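Local structure of exopolygalacturonate lyase (Vibrio vulnificus, 5A29) at residues 127-131 with 132-136; 116-119 with 120-124; 86-89 with 90-93. The protein probably cleaves pectate by beta-elimination, as a family 2 polysaccharide lyase, and holds a manganese ion. All coordinates share one frame; numbering follows the deposited sequence.

The three contacts lie in series along the chain. Contact 1 and contact 2 are close neighbours, with centres about 11 Å apart. Tyr129 N probably donates a hydrogen bond to Phe121 O at 2.9 Å, and Phe128 CZ packs on Met118 CE at 3.4 Å. Contact 3, in helix 88-101, has its centre about 16 Å from that of contact 1 and meets it where Gln88 NE2 lies 3.8 Å from Trp130 CZ3. Contacts 2 and 3 do not touch; their nearest atoms are about 7 Å apart. Contact 1 supplies the manganese ligand His133, whose side chain comes within about 9 Å, nearest atoms, of a bound meso-tartrate.

Contact 1. Residues 127-131 with 132-136; sequences LFYWG and GHRFV. With MN (manganese (II) ion), chain C.
Tyr129 turns its CG away from its own carbonyl carbon (chi1 -61°), while Arg134 sends CG away from its backbone N and then bends at chi2 (76°), and the two side chains extend together in one direction. Arg134 NH1 comes up obliquely to Tyr129 CD1, 3.6 Å away. Ring and guanidinium are almost perpendicular, 87° apart, so this is no flat stack. The methyl CG2 of Val136 sits 4.1 Å from Tyr129 O.

Between these residues the chain doubles back through two glycines. Gly131 has a positive phi, a backbone shape that glycine adopts readily. A water closes the bend, donating to Trp130 O at 2.6 Å and accepting from His133 N at 3.0 Å.

The turn sends His133 out to the metal: its NE2 binds manganese at 2.1 Å, and a second water lies 2.3 Å from the ion (manganese to water oxygen). Glu154 and His196 bind the same ion. ND1 of His133 is hydrogen-bonded to His550 O, and with the metal bond this fixes the rotation of the imidazole.

Beyond the bend the chain enters strand 135-137, flanked in its antiparallel sheet by strands 78-82 and 143-144; upstream in the same loop, Leu127 packs on helix 170-184.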
ATOM      1  N   LEU A 127      -6.096  -0.329 -20.201  1.00 23.81           N
ATOM      2  CA  LEU A 127      -5.051  -0.531 -19.166  1.00 26.30           C
ATOM      3  C   LEU A 127      -3.854   0.409 -19.404  1.00 28.51           C
ATOM      4  O   LEU A 127      -3.319   0.495 -20.518  1.00 25.88           O
ATOM      5  CB  LEU A 127      -4.542  -1.966 -19.150  1.00 24.10           C
ATOM      6  CG  LEU A 127      -5.536  -3.054 -18.638  1.00 24.58           C
ATOM      7  CD1 LEU A 127      -4.923  -4.438 -18.780  1.00 25.27           C
ATOM      8  CD2 LEU A 127      -5.990  -2.725 -17.212  1.00 23.84           C
ATOM      9  N   PHE A 128      -3.365   1.034 -18.331  1.00 29.61           N
ATOM     10  CA  PHE A 128      -2.147   1.836 -18.437  1.00 25.51           C
ATOM     11  C   PHE A 128      -0.951   0.954 -18.628  1.00 20.45           C
ATOM     12  O   PHE A 128      -0.786  -0.121 -17.952  1.00 25.38           O
ATOM     13  CB  PHE A 128      -1.922   2.697 -17.146  1.00 25.14           C
ATOM     14  CG  PHE A 128      -3.005   3.688 -16.865  1.00 27.14           C
ATOM     15  CD1 PHE A 128      -4.036   3.927 -17.769  1.00 28.58           C
ATOM     16  CD2 PHE A 128      -2.963   4.459 -15.688  1.00 29.70           C
ATOM     17  CE1 PHE A 128      -5.030   4.852 -17.489  1.00 25.38           C
ATOM     18  CE2 PHE A 128      -3.944   5.398 -15.402  1.00 29.54           C
ATOM     19  CZ  PHE A 128      -4.987   5.606 -16.314  1.00 31.07           C
ATOM     20  N   TYR A 129       0.041   1.484 -19.349  1.00 22.97           N
ATOM     21  CA  TYR A 129       1.369   0.863 -19.335  1.00 23.95           C
ATOM     22  C   TYR A 129       2.203   1.286 -18.120  1.00 26.89           C
ATOM     23  O   TYR A 129       2.984   2.246 -18.197  1.00 25.00           O
ATOM     24  CB  TYR A 129       2.169   1.167 -20.607  1.00 28.28           C
ATOM     25  CG  TYR A 129       1.474   0.629 -21.893  1.00 31.71           C
ATOM     26  CD1 TYR A 129       1.233  -0.740 -22.039  1.00 30.73           C
ATOM     27  CD2 TYR A 129       1.099   1.497 -22.941  1.00 35.96           C
ATOM     28  CE1 TYR A 129       0.605  -1.244 -23.195  1.00 31.01           C
ATOM     29  CE2 TYR A 129       0.468   1.003 -24.112  1.00 32.26           C
ATOM     30  CZ  TYR A 129       0.250  -0.368 -24.220  1.00 37.60           C
ATOM     31  OH  TYR A 129      -0.337  -0.916 -25.339  1.00 39.70           O
ATOM     32  N   TRP A 130       2.126   0.507 -17.049  1.00 23.42           N
ATOM     33  CA  TRP A 130       2.760   0.853 -15.760  1.00 24.10           C
ATOM     34  C   TRP A 130       2.715  -0.397 -14.878  1.00 24.99           C
ATOM     35  O   TRP A 130       2.273  -1.484 -15.332  1.00 23.31           O
ATOM     36  CB  TRP A 130       2.026   2.051 -15.094  1.00 18.72           C
ATOM     37  CG  TRP A 130       0.634   1.720 -14.559  1.00 18.31           C
ATOM     38  CD1 TRP A 130      -0.061   0.524 -14.714  1.00 20.48           C
ATOM     39  CD2 TRP A 130      -0.220   2.577 -13.819  1.00 20.31           C
ATOM     40  NE1 TRP A 130      -1.265   0.597 -14.037  1.00 21.64           N
ATOM     41  CE2 TRP A 130      -1.421   1.856 -13.540  1.00 19.42           C
ATOM     42  CE3 TRP A 130      -0.098   3.890 -13.341  1.00 20.78           C
ATOM     43  CZ2 TRP A 130      -2.456   2.398 -12.799  1.00 23.51           C
ATOM     44  CZ3 TRP A 130      -1.158   4.441 -12.640  1.00 24.11           C
ATOM     45  CH2 TRP A 130      -2.316   3.692 -12.359  1.00 24.20           C
ATOM     46  N   GLY A 131       3.216  -0.286 -13.644  1.00 23.68           N
ATOM     47  CA  GLY A 131       3.036  -1.358 -12.665  1.00 18.23           C
ATOM     48  C   GLY A 131       4.238  -2.265 -12.562  1.00 21.18           C
ATOM     49  O   GLY A 131       5.361  -1.921 -12.971  1.00 22.82           O
ATOM     50  N   GLY A 132       4.011  -3.411 -11.952  1.00 17.70           N
ATOM     51  CA  GLY A 132       5.102  -4.303 -11.537  1.00 17.53           C
ATOM     52  C   GLY A 132       5.932  -4.914 -12.670  1.00 19.56           C
ATOM     53  O   GLY A 132       7.086  -5.324 -12.437  1.00 22.34           O
ATOM     54  N   HIS A 133       5.372  -5.000 -13.872  1.00 21.63           N
ATOM     55  CA  HIS A 133       6.041  -5.750 -14.986  1.00 20.59           C
ATOM     56  C   HIS A 133       5.922  -4.970 -16.260  1.00 22.92           C
ATOM     57  O   HIS A 133       6.056  -5.551 -17.357  1.00 24.29           O
ATOM     58  CB  HIS A 133       5.362  -7.118 -15.218  1.00 20.92           C
ATOM     59  CG  HIS A 133       5.519  -8.112 -14.111  1.00 21.12           C
ATOM     60  ND1 HIS A 133       6.717  -8.414 -13.518  1.00 21.33           N
ATOM     61  CD2 HIS A 133       4.599  -8.902 -13.512  1.00 21.55           C
ATOM     62  CE1 HIS A 133       6.538  -9.352 -12.592  1.00 20.14           C
ATOM     63  NE2 HIS A 133       5.255  -9.665 -12.572  1.00 23.53           N
ATOM     64  N   ARG A 134       5.664  -3.650 -16.178  1.00 23.42           N
ATOM     65  CA  ARG A 134       5.669  -2.845 -17.397  1.00 23.42           C
ATOM     66  C   ARG A 134       6.024  -1.377 -17.090  1.00 30.42           C
ATOM     67  O   ARG A 134       5.462  -0.785 -16.180  1.00 25.21           O
ATOM     68  CB  ARG A 134       4.282  -2.809 -18.080  1.00 26.72           C
ATOM     69  CG  ARG A 134       4.370  -2.628 -19.612  1.00 30.32           C
ATOM     70  CD  ARG A 134       4.798  -3.971 -20.217  1.00 31.15           C
ATOM     71  NE  ARG A 134       5.298  -3.923 -21.603  1.00 37.66           N
ATOM     72  CZ  ARG A 134       4.497  -3.881 -22.645  1.00 42.37           C
ATOM     73  NH1 ARG A 134       3.185  -3.776 -22.444  1.00 42.83           N
ATOM     74  NH2 ARG A 134       4.999  -3.899 -23.881  1.00 35.78           N
ATOM     75  N   PHE A 135       6.835  -0.743 -17.939  1.00 27.89           N
ATOM     76  CA  PHE A 135       7.089   0.689 -17.761  1.00 25.14           C
ATOM     77  C   PHE A 135       7.499   1.325 -19.099  1.00 30.72           C
ATOM     78  O   PHE A 135       7.670   0.624 -20.097  1.00 30.51           O
ATOM     79  CB  PHE A 135       8.149   0.928 -16.647  1.00 21.32           C
ATOM     80  CG  PHE A 135       9.550   0.434 -16.972  1.00 23.99           C
ATOM     81  CD1 PHE A 135      10.459   1.248 -17.684  1.00 27.80           C
ATOM     82  CD2 PHE A 135       9.984  -0.807 -16.536  1.00 25.04           C
ATOM     83  CE1 PHE A 135      11.772   0.832 -17.952  1.00 25.02           C
ATOM     84  CE2 PHE A 135      11.295  -1.251 -16.819  1.00 30.91           C
ATOM     85  CZ  PHE A 135      12.188  -0.440 -17.530  1.00 29.13           C
ATOM     86  N   VAL A 136       7.688   2.641 -19.101  1.00 29.18           N
ATOM     87  CA  VAL A 136       8.060   3.385 -20.330  1.00 28.33           C
ATOM     88  C   VAL A 136       9.566   3.754 -20.282  1.00 29.70           C
ATOM     89  O   VAL A 136      10.065   4.184 -19.237  1.00 26.78           O
ATOM     90  CB  VAL A 136       7.195   4.622 -20.475  1.00 27.39           C
ATOM     91  CG1 VAL A 136       7.536   5.367 -21.800  1.00 28.77           C
ATOM     92  CG2 VAL A 136       5.718   4.218 -20.543  1.00 28.59           C
TER
HETATM   93 MN    MN C 601       4.234 -10.802 -11.100  1.00 20.94          MN
HETATM   94  O   HOH W   1       2.706  -4.011 -14.877  1.00 21.20           O
HETATM   95  O   HOH W   2       5.626  -9.917  -9.553  1.00 20.22           O

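Contact 2. Residues 116-119 with 120-124; sequences YFMD and NFIAD
Phe117 and Phe121 make the tight, buried part of this contact, where helix 105-120 runs out. Phe121 CB sits over one face of the Phe117 ring in a CH-pi contact, 3.9 Å from the ring centroid, while the two rings themselves meet obliquely. At the edge of the Phe121 ring, Tyr116 CE2 lies in plane, 3.8 Å from CE2 of Phe121. Ile122 folds back along the last turn, bringing its CD1 to within 3.3 Å of Met118 O, and Met118 itself faces helix 170-184.

The other side is more open to solvent, with Asp119 and Asn120 exposed, yet the Asn120 amide is firmly held. Its CG stands anti to the carbonyl carbon (chi1 -68°), which swings the amide back over the helix. ND2 passes over one face of the Tyr116 ring and gives Tyr116 O a nearly straight hydrogen bond, 2.8 Å long and 165° at the hydrogen, in the carbonyl plane and on a lone pair.

Phe117 O accepts from Phe121 N at 2.8 Å and, from above its carbonyl plane, from Asn120 N at 3.1 Å. At the helix end, then, a side-chain amide satisfies the Tyr116 carbonyl and two backbone N-H groups satisfy Phe117 O; these donors would tend to balance the partial negative charge there.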
ATOM      1  N   TYR A 116      -0.140  13.977 -20.462  1.00 25.99           N
ATOM      2  CA  TYR A 116       0.732  13.417 -21.514  1.00 26.07           C
ATOM      3  C   TYR A 116       0.813  11.860 -21.408  1.00 28.16           C
ATOM      4  O   TYR A 116       0.886  11.152 -22.412  1.00 28.02           O
ATOM      5  CB  TYR A 116       2.138  13.994 -21.387  1.00 25.90           C
ATOM      6  CG  TYR A 116       3.132  13.489 -22.403  1.00 28.42           C
ATOM      7  CD1 TYR A 116       3.183  14.052 -23.701  1.00 31.28           C
ATOM      8  CD2 TYR A 116       3.987  12.451 -22.102  1.00 26.94           C
ATOM      9  CE1 TYR A 116       4.113  13.576 -24.641  1.00 29.68           C
ATOM     10  CE2 TYR A 116       4.919  11.972 -23.019  1.00 33.09           C
ATOM     11  CZ  TYR A 116       4.962  12.532 -24.305  1.00 38.58           C
ATOM     12  OH  TYR A 116       5.866  12.037 -25.228  1.00 37.75           O
ATOM     13  N   PHE A 117       0.968  11.363 -20.173  1.00 27.24           N
ATOM     14  CA  PHE A 117       0.939   9.936 -19.924  1.00 25.89           C
ATOM     15  C   PHE A 117      -0.365   9.321 -20.487  1.00 25.15           C
ATOM     16  O   PHE A 117      -0.306   8.331 -21.214  1.00 28.19           O
ATOM     17  CB  PHE A 117       1.013   9.593 -18.408  1.00 25.47           C
ATOM     18  CG  PHE A 117       1.084   8.099 -18.177  1.00 23.62           C
ATOM     19  CD1 PHE A 117       2.281   7.408 -18.393  1.00 25.69           C
ATOM     20  CD2 PHE A 117      -0.080   7.383 -18.001  1.00 26.64           C
ATOM     21  CE1 PHE A 117       2.365   6.000 -18.288  1.00 24.37           C
ATOM     22  CE2 PHE A 117      -0.016   5.976 -17.909  1.00 26.57           C
ATOM     23  CZ  PHE A 117       1.205   5.304 -18.036  1.00 27.31           C
ATOM     24  N   MET A 118      -1.504   9.906 -20.135  1.00 23.99           N
ATOM     25  CA  MET A 118      -2.792   9.346 -20.505  1.00 29.84           C
ATOM     26  C   MET A 118      -3.073   9.519 -22.008  1.00 35.38           C
ATOM     27  O   MET A 118      -3.708   8.658 -22.619  1.00 31.73           O
ATOM     28  CB  MET A 118      -3.914   9.937 -19.649  1.00 28.84           C
ATOM     29  CG  MET A 118      -3.810   9.465 -18.184  1.00 36.65           C
ATOM     30  SD  MET A 118      -5.096   9.935 -17.023  1.00 48.17           S
ATOM     31  CE  MET A 118      -6.221   8.598 -17.308  1.00 43.42           C
ATOM     32  N   ASP A 119      -2.547  10.576 -22.624  1.00 34.17           N
ATOM     33  CA  ASP A 119      -2.616  10.698 -24.101  1.00 37.45           C
ATOM     34  C   ASP A 119      -1.781   9.678 -24.835  1.00 37.57           C
ATOM     35  O   ASP A 119      -2.063   9.379 -25.993  1.00 36.28           O
ATOM     36  CB  ASP A 119      -2.262  12.128 -24.600  1.00 33.36           C
ATOM     37  CG  ASP A 119      -3.316  13.138 -24.210  1.00 38.79           C
ATOM     38  OD1 ASP A 119      -4.419  12.702 -23.837  1.00 48.35           O
ATOM     39  OD2 ASP A 119      -3.065  14.361 -24.219  1.00 43.22           O
ATOM     40  N   ASN A 120      -0.756   9.133 -24.194  1.00 31.65           N
ATOM     41  CA  ASN A 120       0.204   8.347 -24.932  1.00 28.75           C
ATOM     42  C   ASN A 120       0.418   6.920 -24.556  1.00 31.76           C
ATOM     43  O   ASN A 120       1.002   6.166 -25.349  1.00 31.93           O
ATOM     44  CB  ASN A 120       1.539   9.080 -24.969  1.00 31.22           C
ATOM     45  CG  ASN A 120       1.450  10.349 -25.801  1.00 39.80           C
ATOM     46  OD1 ASN A 120       1.472  10.267 -27.028  1.00 39.04           O
ATOM     47  ND2 ASN A 120       1.184  11.486 -25.160  1.00 32.57           N
ATOM     48  N   PHE A 121       0.131   6.558 -23.298  1.00 28.58           N
ATOM     49  CA  PHE A 121       0.655   5.308 -22.752  1.00 27.07           C
ATOM     50  C   PHE A 121      -0.429   4.441 -22.105  1.00 28.71           C
ATOM     51  O   PHE A 121      -0.193   3.819 -21.063  1.00 26.08           O
ATOM     52  CB  PHE A 121       1.827   5.568 -21.782  1.00 30.10           C
ATOM     53  CG  PHE A 121       2.995   6.224 -22.474  1.00 30.70           C
ATOM     54  CD1 PHE A 121       3.784   5.496 -23.359  1.00 27.55           C
ATOM     55  CD2 PHE A 121       3.195   7.581 -22.339  1.00 26.49           C
ATOM     56  CE1 PHE A 121       4.806   6.102 -24.042  1.00 32.21           C
ATOM     57  CE2 PHE A 121       4.219   8.212 -23.026  1.00 32.71           C
ATOM     58  CZ  PHE A 121       5.044   7.465 -23.853  1.00 31.62           C
ATOM     59  N   ILE A 122      -1.604   4.458 -22.726  1.00 27.74           N
ATOM     60  CA  ILE A 122      -2.683   3.557 -22.414  1.00 27.57           C
ATOM     61  C   ILE A 122      -2.891   2.543 -23.536  1.00 31.50           C
ATOM     62  O   ILE A 122      -3.056   2.934 -24.702  1.00 28.97           O
ATOM     63  CB  ILE A 122      -3.982   4.349 -22.241  1.00 30.62           C
ATOM     64  CG1 ILE A 122      -3.780   5.465 -21.213  1.00 27.77           C
ATOM     65  CG2 ILE A 122      -5.086   3.413 -21.780  1.00 25.83           C
ATOM     66  CD1 ILE A 122      -5.092   6.176 -20.869  1.00 28.90           C
ATOM     67  N   ALA A 123      -2.922   1.258 -23.203  1.00 30.80           N
ATOM     68  CA  ALA A 123      -3.298   0.204 -24.179  1.00 30.56           C
ATOM     69  C   ALA A 123      -4.679   0.432 -24.809  1.00 28.55           C
ATOM     70  O   ALA A 123      -5.542   1.161 -24.238  1.00 28.08           O
ATOM     71  CB  ALA A 123      -3.266  -1.161 -23.493  1.00 28.15           C
ATOM     72  N   ASP A 124      -4.936  -0.239 -25.961  1.00 30.01           N
ATOM     73  CA  ASP A 124      -6.269  -0.154 -26.571  1.00 35.93           C
ATOM     74  C   ASP A 124      -7.381  -0.597 -25.647  1.00 31.40           C
ATOM     75  O   ASP A 124      -8.468  -0.070 -25.732  1.00 35.67           O
ATOM     76  CB  ASP A 124      -6.366  -0.942 -27.880  1.00 37.51           C
ATOM     77  CG  ASP A 124      -5.451  -0.402 -28.944  1.00 48.19           C
ATOM     78  OD1 ASP A 124      -5.159   0.829 -28.920  1.00 45.88           O
ATOM     79  OD2 ASP A 124      -4.994  -1.220 -29.774  1.00 49.81           O
TER

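Contact 3. Residues 86-89 with 90-93; sequences NQQN and FLRA
The amide of Asn89 and the guanidinium of Arg92 meet obliquely, their planes 43° apart. A third flat group, the amide of Gln88, runs alongside Leu91, and the methyl CD1 of Leu91 is nearly equidistant from its CD, OE1 and NE2, touching NE2 at 3.9 Å. All of this belongs to the first turn of helix 88-101, with Gln87 at the N-cap position, in a protein whose family is built around a helical alpha/alpha barrel.

Between the first pair, Arg92 NH1 approaches Asn89 OD1 at 3.2 Å. The hydrogen bond is weak, and the position of NH1 is itself less certain. In Arg92 the first torsion, with CG anti to the carbonyl carbon (chi1 -69°), sets CG 3.5 Å from Gln88 O, and the chain, fully extended from CG to NE, carries the guanidinium on to Asn89. Its strongest partner lies elsewhere, NH2 being bonded to Tyr159 O.

The glutamine amides are likewise tied to surrounding loops. Gln88 gives NE2 to Phe84 O and takes Tyr161 N on OE1, two bonds that fix the rotation of its amide, while Gln87 NE2 reaches Leu57 O and Asp59. Phe90 leads its ring away from the turn, onto Ile40, Val43 and Leu44 of helix 27-46.

The regular i+4 backbone bonds begin at the N-cap residue, with Leu91 N donating to Gln87 O at 3.1 Å, and continue with Arg92 N to Gln88 O at 3.1 Å and Ala93 N to Asn89 O at 3.0 Å. The methyl of Ala93 rests beside that last acceptor, its CB 3.7 Å from Asn89 O.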
ATOM      1  N   ASN A  86       4.619   4.207  -9.950  1.00 19.90           N
ATOM      2  CA  ASN A  86       5.577   4.501  -8.872  1.00 21.19           C
ATOM      3  C   ASN A  86       5.724   6.033  -8.615  1.00 25.17           C
ATOM      4  O   ASN A  86       6.757   6.468  -8.081  1.00 28.05           O
ATOM      5  CB  ASN A  86       6.988   3.949  -9.258  1.00 21.60           C
ATOM      6  CG  ASN A  86       6.996   2.421  -9.416  1.00 28.87           C
ATOM      7  OD1 ASN A  86       6.025   1.759  -9.062  1.00 27.41           O
ATOM      8  ND2 ASN A  86       8.074   1.868  -9.959  1.00 29.54           N
ATOM      9  N   GLN A  87       4.797   6.835  -9.136  1.00 22.16           N
ATOM     10  CA  GLN A  87       4.917   8.306  -9.080  1.00 22.72           C
ATOM     11  C   GLN A  87       3.656   8.912  -8.549  1.00 22.62           C
ATOM     12  O   GLN A  87       3.525  10.126  -8.517  1.00 20.90           O
ATOM     13  CB  GLN A  87       5.174   8.864 -10.477  1.00 22.17           C
ATOM     14  CG  GLN A  87       6.465   8.259 -11.058  1.00 23.93           C
ATOM     15  CD  GLN A  87       6.695   8.693 -12.505  1.00 25.77           C
ATOM     16  OE1 GLN A  87       5.983   9.550 -13.038  1.00 27.71           O
ATOM     17  NE2 GLN A  87       7.665   8.075 -13.142  1.00 28.08           N
ATOM     18  N   GLN A  88       2.722   8.079  -8.068  1.00 18.90           N
ATOM     19  CA  GLN A  88       1.436   8.653  -7.603  1.00 20.34           C
ATOM     20  C   GLN A  88       1.629   9.541  -6.371  1.00 19.87           C
ATOM     21  O   GLN A  88       0.854  10.499  -6.163  1.00 20.00           O
ATOM     22  CB  GLN A  88       0.387   7.525  -7.349  1.00 18.79           C
ATOM     23  CG  GLN A  88       0.202   6.611  -8.590  1.00 18.86           C
ATOM     24  CD  GLN A  88      -0.519   7.377  -9.699  1.00 19.39           C
ATOM     25  OE1 GLN A  88      -1.610   7.880  -9.471  1.00 21.68           O
ATOM     26  NE2 GLN A  88       0.126   7.559 -10.868  1.00 21.68           N
ATOM     27  N   ASN A  89       2.580   9.173  -5.507  1.00 18.06           N
ATOM     28  CA  ASN A  89       2.801  10.004  -4.330  1.00 21.73           C
ATOM     29  C   ASN A  89       3.459  11.337  -4.662  1.00 20.27           C
ATOM     30  O   ASN A  89       3.272  12.294  -3.942  1.00 19.83           O
ATOM     31  CB  ASN A  89       3.563   9.289  -3.262  1.00 22.97           C
ATOM     32  CG  ASN A  89       2.770   8.181  -2.705  1.00 26.52           C
ATOM     33  OD1 ASN A  89       1.615   8.386  -2.274  1.00 23.39           O
ATOM     34  ND2 ASN A  89       3.391   6.993  -2.630  1.00 30.91           N
ATOM     35  N   PHE A  90       4.229  11.363  -5.736  1.00 18.15           N
ATOM     36  CA  PHE A  90       4.735  12.657  -6.230  1.00 20.25           C
ATOM     37  C   PHE A  90       3.641  13.554  -6.792  1.00 20.56           C
ATOM     38  O   PHE A  90       3.652  14.764  -6.536  1.00 18.89           O
ATOM     39  CB  PHE A  90       5.884  12.440  -7.241  1.00 18.68           C
ATOM     40  CG  PHE A  90       6.597  13.725  -7.614  1.00 20.32           C
ATOM     41  CD1 PHE A  90       7.452  14.339  -6.673  1.00 21.48           C
ATOM     42  CD2 PHE A  90       6.332  14.373  -8.826  1.00 22.44           C
ATOM     43  CE1 PHE A  90       8.084  15.557  -6.992  1.00 23.68           C
ATOM     44  CE2 PHE A  90       6.966  15.557  -9.155  1.00 24.79           C
ATOM     45  CZ  PHE A  90       7.825  16.165  -8.221  1.00 23.16           C
ATOM     46  N   LEU A  91       2.659  12.976  -7.533  1.00 20.65           N
ATOM     47  CA  LEU A  91       1.450  13.713  -7.889  1.00 19.09           C
ATOM     48  C   LEU A  91       0.755  14.302  -6.672  1.00 18.56           C
ATOM     49  O   LEU A  91       0.358  15.502  -6.663  1.00 20.15           O
ATOM     50  CB  LEU A  91       0.476  12.860  -8.692  1.00 20.63           C
ATOM     51  CG  LEU A  91       0.986  12.257  -9.986  1.00 24.86           C
ATOM     52  CD1 LEU A  91      -0.158  11.393 -10.579  1.00 22.87           C
ATOM     53  CD2 LEU A  91       1.398  13.350 -10.998  1.00 22.90           C
ATOM     54  N   ARG A  92       0.603  13.502  -5.622  1.00 16.12           N
ATOM     55  CA  ARG A  92      -0.010  13.988  -4.421  1.00 17.01           C
ATOM     56  C   ARG A  92       0.817  15.116  -3.784  1.00 19.41           C
ATOM     57  O   ARG A  92       0.238  15.993  -3.217  1.00 18.59           O
ATOM     58  CB  ARG A  92      -0.225  12.861  -3.409  1.00 18.65           C
ATOM     59  CG  ARG A  92      -1.309  11.835  -3.825  1.00 19.77           C
ATOM     60  CD  ARG A  92      -1.408  10.723  -2.752  1.00 19.05           C
ATOM     61  NE  ARG A  92      -2.496   9.770  -3.149  1.00 19.11           N
ATOM     62  CZ  ARG A  92      -2.245   8.587  -3.775  1.00 20.80           C
ATOM     63  NH1 ARG A  92      -1.019   8.189  -3.999  1.00 16.86           N
ATOM     64  NH2 ARG A  92      -3.234   7.755  -4.122  1.00 19.82           N
ATOM     65  N   ALA A  93       2.158  15.033  -3.811  1.00 19.59           N
ATOM     66  CA  ALA A  93       2.965  16.145  -3.254  1.00 19.31           C
ATOM     67  C   ALA A  93       2.784  17.406  -4.070  1.00 20.03           C
ATOM     68  O   ALA A  93       2.658  18.471  -3.473  1.00 20.23           O
ATOM     69  CB  ALA A  93       4.448  15.756  -3.296  1.00 19.25           C
TER